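Local coordinates for protein galactose mutarotase related enzyme (Lactobacillus acidophilus, PDB 3DCD) that is of unknown precise function but probably binds carbohydrate and may act as an isomerase of the aldose 1-epimerase family, at residues A79-E84 / F93-N98; F109-N114 / F126-K131; T135-V140 / M274-P279; P254-A259 / A285-T290. All coordinates share one frame; numbering follows the deposited sequence.

Contact 1 (A79-E84 / F93-N98); sequences ADFEVE and FLLKDN
Phe81 lies with one face of its ring over the Leu95 side chain, and this is the tight part of the contact. Leu95 CB stands 3.7 Å from the centroid of the Phe81 ring, 21° off the ring normal, in a CH-pi contact displaced toward the rim. The ring is turned there because CG is anti to the carbonyl carbon (chi1 -75°), and its CD2 also comes within 3.6 Å of Phe93 CB. Farther out along Leu95, CD2 reaches Ala79 CB at 3.8 Å, where a methyl meets the branched end of the leucine. On the other flank Val83 and Phe93 run side by side, Val83 CG2 touching Phe93 CE1 at 3.7 Å. With an alanine in place of Phe81, a gap is likely to open between Leu95 and Phe93, and Phe111 and Val113 of the next strand would each lose one neighbour. Two backbone bonds bind the strands themselves: Glu82 N gives to Leu94 O at 2.7 Å, and Leu94 N gives back to Glu82 O at 2.8 Å. The loose part is the ends of the Glu82 and Glu84 side chains. Glu82 bends at chi2 and its carboxylate leads outward, as suits an exposed charge, while Glu84 OE2 merely brushes Leu94 CD2 at 3.7 Å, its other oxygen being salt-bridged to Arg112. The chemistry is thus divided between the faces of this edge hairpin: Phe81, Phe93 and Leu95 pack inward by shape, whereas Leu94 lies on the outer side with carboxylates that meet solvent and a basic partner.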
# COMPACT_ATOMS: atom_id res chain seq x y z
N ALA A 79 -9.17 0.88 -12.26
CA ALA A 79 -10.32 0.01 -12.57
C ALA A 79 -11.49 0.33 -11.68
O ALA A 79 -11.31 0.74 -10.54
CB ALA A 79 -9.94 -1.47 -12.41
N ASP A 80 -12.70 0.13 -12.19
CA ASP A 80 -13.89 0.33 -11.38
C ASP A 80 -14.32 -1.04 -10.88
O ASP A 80 -14.51 -1.96 -11.69
CB ASP A 80 -14.99 0.99 -12.20
CG ASP A 80 -14.61 2.38 -12.64
OD1 ASP A 80 -14.16 3.17 -11.78
OD2 ASP A 80 -14.71 2.67 -13.85
N PHE A 81 -14.43 -1.16 -9.56
CA PHE A 81 -14.81 -2.39 -8.88
C PHE A 81 -16.31 -2.40 -8.64
O PHE A 81 -16.92 -1.34 -8.53
CB PHE A 81 -14.15 -2.44 -7.50
CG PHE A 81 -12.67 -2.76 -7.51
CD1 PHE A 81 -11.75 -1.88 -8.09
CD2 PHE A 81 -12.20 -3.90 -6.88
CE1 PHE A 81 -10.39 -2.16 -8.09
CE2 PHE A 81 -10.83 -4.19 -6.85
CZ PHE A 81 -9.92 -3.31 -7.46
N GLU A 82 -16.88 -3.59 -8.55
CA GLU A 82 -18.26 -3.78 -8.09
C GLU A 82 -18.31 -3.81 -6.57
O GLU A 82 -17.36 -4.27 -5.92
CB GLU A 82 -18.85 -5.08 -8.64
CG GLU A 82 -18.93 -5.20 -10.19
CD GLU A 82 -19.65 -4.03 -10.87
OE1 GLU A 82 -20.85 -3.80 -10.59
OE2 GLU A 82 -19.02 -3.36 -11.73
N VAL A 83 -19.40 -3.32 -5.99
CA VAL A 83 -19.61 -3.45 -4.54
C VAL A 83 -20.38 -4.75 -4.29
O VAL A 83 -21.58 -4.85 -4.57
CB VAL A 83 -20.33 -2.23 -3.91
CG1 VAL A 83 -20.59 -2.47 -2.41
CG2 VAL A 83 -19.51 -0.97 -4.11
N GLU A 84 -19.66 -5.74 -3.78
CA GLU A 84 -20.22 -7.07 -3.57
C GLU A 84 -21.05 -7.18 -2.30
O GLU A 84 -22.06 -7.91 -2.26
CB GLU A 84 -19.09 -8.12 -3.54
CG GLU A 84 -19.64 -9.55 -3.52
CD GLU A 84 -18.57 -10.60 -3.62
OE1 GLU A 84 -17.58 -10.54 -2.86
OE2 GLU A 84 -18.74 -11.52 -4.45
N PHE A 93 -15.17 -4.79 -2.25
CA PHE A 93 -15.12 -4.49 -3.67
C PHE A 93 -14.58 -5.69 -4.45
O PHE A 93 -13.64 -6.37 -4.03
CB PHE A 93 -14.22 -3.27 -3.92
CG PHE A 93 -14.70 -2.02 -3.23
CD1 PHE A 93 -15.61 -1.17 -3.85
CD2 PHE A 93 -14.23 -1.69 -1.95
CE1 PHE A 93 -16.07 -0.00 -3.21
CE2 PHE A 93 -14.67 -0.54 -1.30
CZ PHE A 93 -15.59 0.31 -1.93
N LEU A 94 -15.18 -5.93 -5.61
CA LEU A 94 -14.81 -7.03 -6.45
C LEU A 94 -14.48 -6.54 -7.85
O LEU A 94 -15.23 -5.78 -8.47
CB LEU A 94 -15.96 -8.03 -6.51
CG LEU A 94 -15.92 -9.18 -7.51
CD1 LEU A 94 -14.74 -10.11 -7.31
CD2 LEU A 94 -17.27 -9.96 -7.48
N LEU A 95 -13.35 -7.02 -8.34
CA LEU A 95 -12.94 -6.81 -9.73
C LEU A 95 -12.62 -8.16 -10.38
O LEU A 95 -11.86 -8.96 -9.83
CB LEU A 95 -11.71 -5.89 -9.80
CG LEU A 95 -11.07 -5.67 -11.19
CD1 LEU A 95 -12.00 -4.86 -12.12
CD2 LEU A 95 -9.69 -5.01 -11.07
N LYS A 96 -13.23 -8.40 -11.54
CA LYS A 96 -12.92 -9.57 -12.34
C LYS A 96 -12.15 -9.13 -13.58
O LYS A 96 -12.18 -7.96 -13.97
CB LYS A 96 -14.21 -10.28 -12.78
CG LYS A 96 -15.02 -10.88 -11.63
CD LYS A 96 -16.33 -11.45 -12.11
CE LYS A 96 -17.11 -11.98 -10.92
NZ LYS A 96 -18.42 -12.56 -11.30
N ASP A 97 -11.46 -10.09 -14.19
CA ASP A 97 -10.83 -9.86 -15.48
C ASP A 97 -11.87 -9.47 -16.51
O ASP A 97 -13.03 -9.88 -16.44
CB ASP A 97 -10.06 -11.11 -15.94
CG ASP A 97 -10.97 -12.32 -16.16
OD1 ASP A 97 -11.31 -12.59 -17.33
OD2 ASP A 97 -11.35 -13.00 -15.18
N ASN A 98 -11.47 -8.64 -17.46
CA ASN A 98 -12.34 -8.28 -18.57
C ASN A 98 -11.50 -8.26 -19.84
O ASN A 98 -10.29 -8.54 -19.78
CB ASN A 98 -13.02 -6.92 -18.32
CG ASN A 98 -12.03 -5.83 -17.92
OD1 ASN A 98 -11.06 -5.58 -18.61
ND2 ASN A 98 -12.28 -5.19 -16.78

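Contact 2 (F109-N114 / F126-K131); sequences FEFRVN and FSVVNK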
# COMPACT_ATOMS: atom_id res chain seq x y z
N PHE A 109 -9.36 -13.95 -13.12
CA PHE A 109 -9.26 -13.86 -11.66
C PHE A 109 -10.51 -13.24 -11.06
O PHE A 109 -11.31 -12.62 -11.76
CB PHE A 109 -8.04 -13.02 -11.26
CG PHE A 109 -8.08 -11.60 -11.80
CD1 PHE A 109 -7.47 -11.28 -13.01
CD2 PHE A 109 -8.76 -10.60 -11.11
CE1 PHE A 109 -7.54 -9.98 -13.53
CE2 PHE A 109 -8.84 -9.30 -11.62
CZ PHE A 109 -8.22 -9.00 -12.83
N GLU A 110 -10.64 -13.40 -9.74
CA GLU A 110 -11.52 -12.58 -8.93
C GLU A 110 -10.63 -11.91 -7.89
O GLU A 110 -9.97 -12.59 -7.11
CB GLU A 110 -12.60 -13.43 -8.24
CG GLU A 110 -13.61 -14.07 -9.19
CD GLU A 110 -14.67 -14.91 -8.47
OE1 GLU A 110 -14.55 -15.15 -7.25
OE2 GLU A 110 -15.63 -15.32 -9.14
N PHE A 111 -10.60 -10.57 -7.88
CA PHE A 111 -9.80 -9.81 -6.91
C PHE A 111 -10.73 -9.02 -6.00
O PHE A 111 -11.47 -8.15 -6.48
CB PHE A 111 -8.86 -8.84 -7.64
CG PHE A 111 -8.01 -7.98 -6.72
CD1 PHE A 111 -7.46 -8.51 -5.55
CD2 PHE A 111 -7.71 -6.65 -7.05
CE1 PHE A 111 -6.64 -7.71 -4.68
CE2 PHE A 111 -6.90 -5.85 -6.23
CZ PHE A 111 -6.36 -6.38 -5.04
N ARG A 112 -10.69 -9.32 -4.71
CA ARG A 112 -11.55 -8.66 -3.74
C ARG A 112 -10.72 -7.83 -2.76
O ARG A 112 -9.72 -8.30 -2.24
CB ARG A 112 -12.38 -9.70 -2.98
CG ARG A 112 -13.56 -10.25 -3.77
CD ARG A 112 -14.25 -11.38 -2.99
NE ARG A 112 -15.41 -11.89 -3.71
CZ ARG A 112 -15.33 -12.84 -4.65
NH1 ARG A 112 -14.17 -13.38 -4.97
NH2 ARG A 112 -16.43 -13.23 -5.27
N VAL A 113 -11.16 -6.59 -2.54
CA VAL A 113 -10.59 -5.72 -1.53
C VAL A 113 -11.69 -5.45 -0.51
O VAL A 113 -12.73 -4.84 -0.81
CB VAL A 113 -10.03 -4.38 -2.12
CG1 VAL A 113 -9.41 -3.53 -1.01
CG2 VAL A 113 -8.97 -4.67 -3.18
N ASN A 114 -11.46 -5.96 0.70
CA ASN A 114 -12.41 -5.80 1.78
C ASN A 114 -11.85 -4.84 2.79
O ASN A 114 -10.69 -4.95 3.18
CB ASN A 114 -12.69 -7.13 2.46
CG ASN A 114 -13.46 -6.96 3.77
OD1 ASN A 114 -14.67 -6.73 3.78
ND2 ASN A 114 -12.77 -7.07 4.88
N PHE A 126 -6.95 -8.38 1.20
CA PHE A 126 -6.92 -8.81 -0.20
C PHE A 126 -7.28 -10.29 -0.33
O PHE A 126 -6.81 -11.12 0.45
CB PHE A 126 -5.52 -8.60 -0.78
CG PHE A 126 -5.03 -7.18 -0.69
CD1 PHE A 126 -5.83 -6.11 -1.16
CD2 PHE A 126 -3.79 -6.90 -0.13
CE1 PHE A 126 -5.36 -4.78 -1.07
CE2 PHE A 126 -3.31 -5.57 -0.05
CZ PHE A 126 -4.10 -4.52 -0.53
N SER A 127 -8.08 -10.60 -1.33
CA SER A 127 -8.37 -11.96 -1.70
C SER A 127 -8.25 -12.06 -3.21
O SER A 127 -8.90 -11.30 -3.94
CB SER A 127 -9.77 -12.34 -1.26
OG SER A 127 -10.20 -13.52 -1.90
N VAL A 128 -7.42 -12.98 -3.68
CA VAL A 128 -7.27 -13.25 -5.12
C VAL A 128 -7.64 -14.72 -5.39
O VAL A 128 -7.09 -15.61 -4.77
CB VAL A 128 -5.82 -12.97 -5.58
CG1 VAL A 128 -5.65 -13.21 -7.07
CG2 VAL A 128 -5.41 -11.52 -5.25
N VAL A 129 -8.58 -14.95 -6.30
CA VAL A 129 -8.92 -16.30 -6.74
C VAL A 129 -8.50 -16.47 -8.19
O VAL A 129 -8.92 -15.69 -9.05
CB VAL A 129 -10.44 -16.58 -6.59
CG1 VAL A 129 -10.79 -18.00 -7.08
CG2 VAL A 129 -10.87 -16.38 -5.12
N ASN A 130 -7.66 -17.47 -8.45
CA ASN A 130 -7.25 -17.77 -9.82
C ASN A 130 -8.34 -18.57 -10.53
O ASN A 130 -8.70 -19.66 -10.07
CB ASN A 130 -5.93 -18.54 -9.80
CG ASN A 130 -5.44 -18.89 -11.20
OD1 ASN A 130 -5.92 -18.35 -12.19
ND2 ASN A 130 -4.45 -19.79 -11.28
N LYS A 131 -8.87 -17.99 -11.61
CA LYS A 131 -9.93 -18.57 -12.44
C LYS A 131 -9.39 -19.06 -13.78
O LYS A 131 -10.15 -19.39 -14.68
CB LYS A 131 -11.03 -17.53 -12.68
CG LYS A 131 -11.82 -17.15 -11.43
CD LYS A 131 -12.51 -18.37 -10.83
CE LYS A 131 -13.41 -17.98 -9.67
NZ LYS A 131 -14.25 -19.13 -9.20
O HOH W 1 -11.39 -13.01 -4.37
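Strands 109-114 and 126-130 run almost exactly antiparallel, at 173°, with Glu110 facing Val129 and Arg112 facing Ser127 in hydrogen-bonded pairs. Of the bonds, Arg112 N to Ser127 O is nearly linear, at 2.8 Å. The face of Glu110 and Arg112 is mostly polar, with Val129 among the charged groups. Arg112 is extended from CG to NE and turns back along its own strand, so that NH1 makes a salt bridge to Glu110 OE1 at 2.9 Å. The oxygen lies in the guanidinium plane, but the donor reaches it from above the carboxylate plane, 38° out of it. The same NH1 gives to water 1 at 2.9 Å, and that water donates to Ser127 OG at 2.8 Å and to Glu110 O at 3.1 Å, tying arginine, serine and backbone together; Ser127 OG is also hydrogen-bonded to Glu282. Lys131 lays its CE against the Glu110 carboxylate, yet NZ stays 4.1 Å from OE2 of Glu110, too far for a salt bridge. A glutamine in place of Glu110 would probably leave Arg112 NH1 and Lys131 without a balancing negative charge on this strand, although Glu84 would still hold Arg112 NE. The face of Phe109, Phe111 and Val113 is largely apolar, with Asn130 at its end. Phe111 has CG anti to its amide nitrogen (chi1 179°), which carries CD1 to 3.7 Å from Val128 CG2 and CZ to 3.9 Å from Phe126 CD1. Beyond them Phe50 stacks on Phe111. Such two-faced pairing, mainly apolar on the inner face and mainly polar on the outer, is what a beta hairpin in one layer of a beta-sandwich displays.

Contact 3 (T135-V140 / M274-P279); sequences TMIFGV and MNHLKP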
# COMPACT_ATOMS: atom_id res chain seq x y z
N THR A 135 -1.36 -21.76 -13.58
CA THR A 135 -0.92 -21.04 -12.39
C THR A 135 -0.82 -19.54 -12.68
O THR A 135 -0.21 -19.13 -13.67
CB THR A 135 0.42 -21.62 -11.87
OG1 THR A 135 0.18 -22.95 -11.41
CG2 THR A 135 0.97 -20.81 -10.71
N MSE A 136 -1.48 -18.74 -11.84
CA MSE A 136 -1.48 -17.29 -11.97
C MSE A 136 -0.29 -16.70 -11.22
O MSE A 136 0.05 -17.15 -10.14
CB MSE A 136 -2.79 -16.74 -11.40
CG MSE A 136 -2.90 -15.25 -11.43
SE MSE A 136 -4.74 -14.79 -11.00
CE MSE A 136 -4.61 -15.03 -9.10
N ILE A 137 0.33 -15.67 -11.80
CA ILE A 137 1.51 -15.02 -11.22
C ILE A 137 1.17 -13.54 -11.01
O ILE A 137 0.88 -12.85 -11.99
CB ILE A 137 2.78 -15.22 -12.12
CG1 ILE A 137 3.02 -16.73 -12.31
CG2 ILE A 137 4.01 -14.61 -11.44
CD1 ILE A 137 3.90 -17.14 -13.49
N PHE A 138 1.15 -13.10 -9.75
CA PHE A 138 0.75 -11.73 -9.38
C PHE A 138 1.47 -11.18 -8.14
O PHE A 138 1.93 -11.95 -7.25
CB PHE A 138 -0.76 -11.64 -9.13
CG PHE A 138 -1.19 -12.29 -7.86
CD1 PHE A 138 -1.38 -13.68 -7.81
CD2 PHE A 138 -1.37 -11.54 -6.70
CE1 PHE A 138 -1.74 -14.29 -6.62
CE2 PHE A 138 -1.73 -12.15 -5.52
CZ PHE A 138 -1.91 -13.52 -5.47
N GLY A 139 1.53 -9.85 -8.08
CA GLY A 139 1.91 -9.13 -6.88
C GLY A 139 0.70 -8.31 -6.44
O GLY A 139 -0.14 -7.95 -7.25
N VAL A 140 0.59 -8.07 -5.14
CA VAL A 140 -0.47 -7.22 -4.57
C VAL A 140 0.11 -6.42 -3.40
O VAL A 140 1.02 -6.89 -2.72
CB VAL A 140 -1.75 -8.04 -4.18
CG1 VAL A 140 -1.47 -9.04 -3.04
CG2 VAL A 140 -2.92 -7.11 -3.85
N MSE A 274 7.16 -12.65 -6.81
CA MSE A 274 5.77 -12.77 -7.26
C MSE A 274 5.11 -13.91 -6.53
O MSE A 274 5.79 -14.86 -6.12
CB MSE A 274 5.66 -12.98 -8.77
CG MSE A 274 6.02 -11.77 -9.61
SE MSE A 274 4.72 -10.31 -9.34
CE MSE A 274 3.68 -10.58 -10.96
N ASN A 275 3.80 -13.81 -6.34
CA ASN A 275 2.98 -14.92 -5.85
C ASN A 275 2.56 -15.87 -6.98
O ASN A 275 2.17 -15.42 -8.06
CB ASN A 275 1.73 -14.41 -5.10
CG ASN A 275 2.07 -13.36 -4.06
OD1 ASN A 275 1.83 -12.16 -4.27
ND2 ASN A 275 2.64 -13.79 -2.95
N HIS A 276 2.64 -17.18 -6.72
CA HIS A 276 2.19 -18.20 -7.68
C HIS A 276 0.98 -18.94 -7.14
O HIS A 276 1.05 -19.56 -6.07
CB HIS A 276 3.32 -19.18 -7.98
CG HIS A 276 4.45 -18.56 -8.75
ND1 HIS A 276 5.31 -17.64 -8.19
CD2 HIS A 276 4.85 -18.71 -10.03
CE1 HIS A 276 6.18 -17.25 -9.10
NE2 HIS A 276 5.93 -17.88 -10.23
N LEU A 277 -0.14 -18.82 -7.85
CA LEU A 277 -1.43 -19.30 -7.36
C LEU A 277 -2.04 -20.33 -8.31
O LEU A 277 -2.40 -20.01 -9.44
CB LEU A 277 -2.39 -18.12 -7.13
CG LEU A 277 -3.76 -18.42 -6.49
CD1 LEU A 277 -3.59 -18.96 -5.07
CD2 LEU A 277 -4.67 -17.18 -6.48
N LYS A 278 -2.16 -21.56 -7.83
CA LYS A 278 -2.68 -22.64 -8.67
C LYS A 278 -4.16 -22.44 -9.06
O LYS A 278 -4.92 -21.75 -8.36
CB LYS A 278 -2.47 -24.00 -7.98
CG LYS A 278 -1.01 -24.33 -7.71
CD LYS A 278 -0.82 -25.81 -7.42
CE LYS A 278 0.64 -26.12 -7.10
NZ LYS A 278 0.82 -27.57 -6.82
N PRO A 279 -4.58 -23.04 -10.20
CA PRO A 279 -5.94 -22.86 -10.71
C PRO A 279 -7.01 -23.16 -9.66
O PRO A 279 -6.91 -24.14 -8.93
CB PRO A 279 -6.01 -23.85 -11.87
CG PRO A 279 -4.60 -23.95 -12.35
CD PRO A 279 -3.78 -23.91 -11.09
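Met274, modelled as selenomethionine, reaches over the backbone of strand 136-138 and can be followed atom by atom. Its CB rests on Ile137 CG2 at 3.5 Å, and CG still touches that methyl at 3.9 Å. Bends at chi2 and chi3 then swing selenium to 3.5 Å from Gly139 N and the terminal CE to 3.5 Å from Phe138 CA. Gly139 suits its place: a side-chain carbon there would crowd this atom, naturally sulfur. Next along the strand His276 and Ile137 lie side by side, Ile137 CG2 over one face of the imidazole, with the centroid 4.2 Å away. On the other face of the sheet Asn275 CB sits above the Phe138 ring, 3.9 Å from its centroid, while Leu277 CB meets the edge of the same ring. Phe138 holds this pose with CG between N and the carbonyl carbon (chi1 72°). Leu277 and Met136 point the same way into the core. Four backbone bonds, among them Leu277 N to Met136 O at 2.8 Å, join the pair, which is a long-range antiparallel ladder: a short late strand added to strand 136-147 within the multistranded beta-sandwich of the galactose mutarotase-like fold.

Contact 4 (P254-A259 / A285-T290); sequences PWWGIA and AGFSMT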
# COMPACT_ATOMS: atom_id res chain seq x y z
N PRO A 254 2.47 -1.83 2.60
CA PRO A 254 2.73 -3.27 2.77
C PRO A 254 2.60 -3.97 1.42
O PRO A 254 1.62 -3.77 0.71
CB PRO A 254 1.63 -3.73 3.75
CG PRO A 254 1.03 -2.44 4.32
CD PRO A 254 1.16 -1.46 3.16
N TRP A 255 3.60 -4.78 1.07
CA TRP A 255 3.72 -5.35 -0.26
C TRP A 255 3.88 -6.86 -0.20
O TRP A 255 4.73 -7.36 0.55
CB TRP A 255 4.99 -4.83 -0.96
CG TRP A 255 5.03 -3.37 -1.37
CD1 TRP A 255 3.99 -2.49 -1.52
CD2 TRP A 255 6.22 -2.67 -1.76
NE1 TRP A 255 4.47 -1.25 -1.96
CE2 TRP A 255 5.84 -1.34 -2.10
CE3 TRP A 255 7.58 -3.04 -1.85
CZ2 TRP A 255 6.77 -0.38 -2.51
CZ3 TRP A 255 8.50 -2.07 -2.26
CH2 TRP A 255 8.09 -0.77 -2.60
N TRP A 256 3.10 -7.54 -1.03
CA TRP A 256 3.24 -8.96 -1.32
C TRP A 256 3.65 -9.06 -2.81
O TRP A 256 2.94 -9.64 -3.64
CB TRP A 256 1.91 -9.68 -1.07
CG TRP A 256 1.56 -9.74 0.39
CD1 TRP A 256 1.81 -10.77 1.25
CD2 TRP A 256 0.92 -8.70 1.17
NE1 TRP A 256 1.37 -10.45 2.53
CE2 TRP A 256 0.82 -9.19 2.50
CE3 TRP A 256 0.44 -7.41 0.88
CZ2 TRP A 256 0.24 -8.42 3.55
CZ3 TRP A 256 -0.13 -6.66 1.90
CH2 TRP A 256 -0.22 -7.16 3.22
N GLY A 257 4.77 -8.42 -3.14
CA GLY A 257 5.21 -8.27 -4.53
C GLY A 257 6.23 -7.16 -4.52
O GLY A 257 6.33 -6.44 -3.54
N ILE A 258 7.00 -7.02 -5.60
CA ILE A 258 8.02 -5.98 -5.63
C ILE A 258 8.41 -5.61 -7.06
O ILE A 258 8.18 -6.38 -8.00
CB ILE A 258 9.24 -6.40 -4.75
CG1 ILE A 258 10.16 -5.21 -4.42
CG2 ILE A 258 9.99 -7.59 -5.34
CD1 ILE A 258 11.13 -5.52 -3.24
N ALA A 259 8.99 -4.42 -7.22
CA ALA A 259 9.46 -3.97 -8.52
C ALA A 259 10.47 -4.97 -9.13
O ALA A 259 11.09 -5.75 -8.41
CB ALA A 259 10.12 -2.63 -8.37
N ALA A 285 -4.27 -11.98 1.77
CA ALA A 285 -3.31 -11.15 2.48
C ALA A 285 -4.03 -9.88 2.93
O ALA A 285 -5.21 -9.68 2.63
CB ALA A 285 -2.16 -10.80 1.57
N GLY A 286 -3.32 -9.03 3.65
CA GLY A 286 -3.90 -7.76 4.06
C GLY A 286 -3.14 -7.17 5.20
O GLY A 286 -2.14 -7.75 5.70
N PHE A 287 -3.59 -5.98 5.62
CA PHE A 287 -2.94 -5.26 6.69
C PHE A 287 -3.97 -4.42 7.44
O PHE A 287 -5.10 -4.29 6.99
CB PHE A 287 -1.80 -4.40 6.14
CG PHE A 287 -2.24 -3.38 5.11
CD1 PHE A 287 -2.41 -3.75 3.77
CD2 PHE A 287 -2.46 -2.05 5.48
CE1 PHE A 287 -2.79 -2.82 2.81
CE2 PHE A 287 -2.84 -1.10 4.53
CZ PHE A 287 -3.01 -1.48 3.20
N SER A 288 -3.57 -3.88 8.59
CA SER A 288 -4.49 -3.16 9.45
C SER A 288 -3.90 -1.82 9.86
O SER A 288 -2.69 -1.70 10.05
CB SER A 288 -4.81 -3.97 10.69
OG SER A 288 -5.34 -5.22 10.30
N MSE A 289 -4.77 -0.82 10.02
CA MSE A 289 -4.32 0.52 10.34
C MSE A 289 -5.11 1.00 11.54
O MSE A 289 -6.33 0.85 11.56
CB MSE A 289 -4.57 1.47 9.16
CG MSE A 289 -3.71 1.22 7.92
SE MSE A 289 -4.51 1.97 6.29
CE MSE A 289 -5.95 0.63 6.09
N THR A 290 -4.43 1.58 12.53
CA THR A 290 -5.13 2.28 13.62
C THR A 290 -4.76 3.78 13.58
O THR A 290 -3.64 4.14 13.20
CB THR A 290 -4.81 1.70 15.01
OG1 THR A 290 -3.44 1.95 15.33
CG2 THR A 290 -5.07 0.20 15.01
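Trp256 spreads its indole over Ala285, whose CB sits on the five-membered ring, 3.6 Å from the centroid and 14° off the normal. This is a CH-pi contact over the middle of the indole, and a methyl is small enough to let the ring settle close. Farther along the indole CH2 comes to 3.2 Å from Gly286 O and to 4.1 Å from Phe287 CD1, the latter approaching near the ring plane. The pyrrole nitrogen is satisfied from outside, since NE1 gives a hydrogen bond to Asp233. Beside it the side chains of Pro254 and Phe287 cross at about a right angle, with Pro254 CG over one face of the Phe287 ring, 3.7 Å from its centroid and offset toward the rim. Phe287 offers that face because its CG lies between N and the carbonyl carbon (chi1 59°). Glycine is called for at 286: at its backbone angles any CB would jam against the carbonyl oxygen of Ala285. The strands themselves stay apart, their axes 8.1 Å from each other at the closest, so all the contact is made by side chains and the Gly286 backbone. Val229 touches both Pro254 and Phe287 and continues this apolar layer. Strand 249-256 belongs to the six-stranded sheet and strand 282-292 to the nine-stranded one, so Trp256 and Phe287 are buried residues that pack the two sheets against each other, as in a beta-sandwich.

In the fold
Contacts 1, 2 and 4 all reach the nine-stranded antiparallel sheet. The centres of contacts 1 and 2 lie about 9 Å apart, joined by Leu95 O to Phe111 N at 2.8 Å and by the Glu84-Arg112 salt bridge. Contact 2 passes to contact 4 through Phe126, whose N meets Ala285 O at 2.6 Å, and to contact 3 through Asn130 ND2, 2.8 Å from Leu277 O. Contacts 3 and 4 meet in a probable hydrogen bond from Trp256 N to Val140 O, 2.8 Å, within the six-stranded sheet. Contact 4, about 6 Å from the chain centre, is the most central. No position of a sugar site is established here, so the contacts are related to the fold alone.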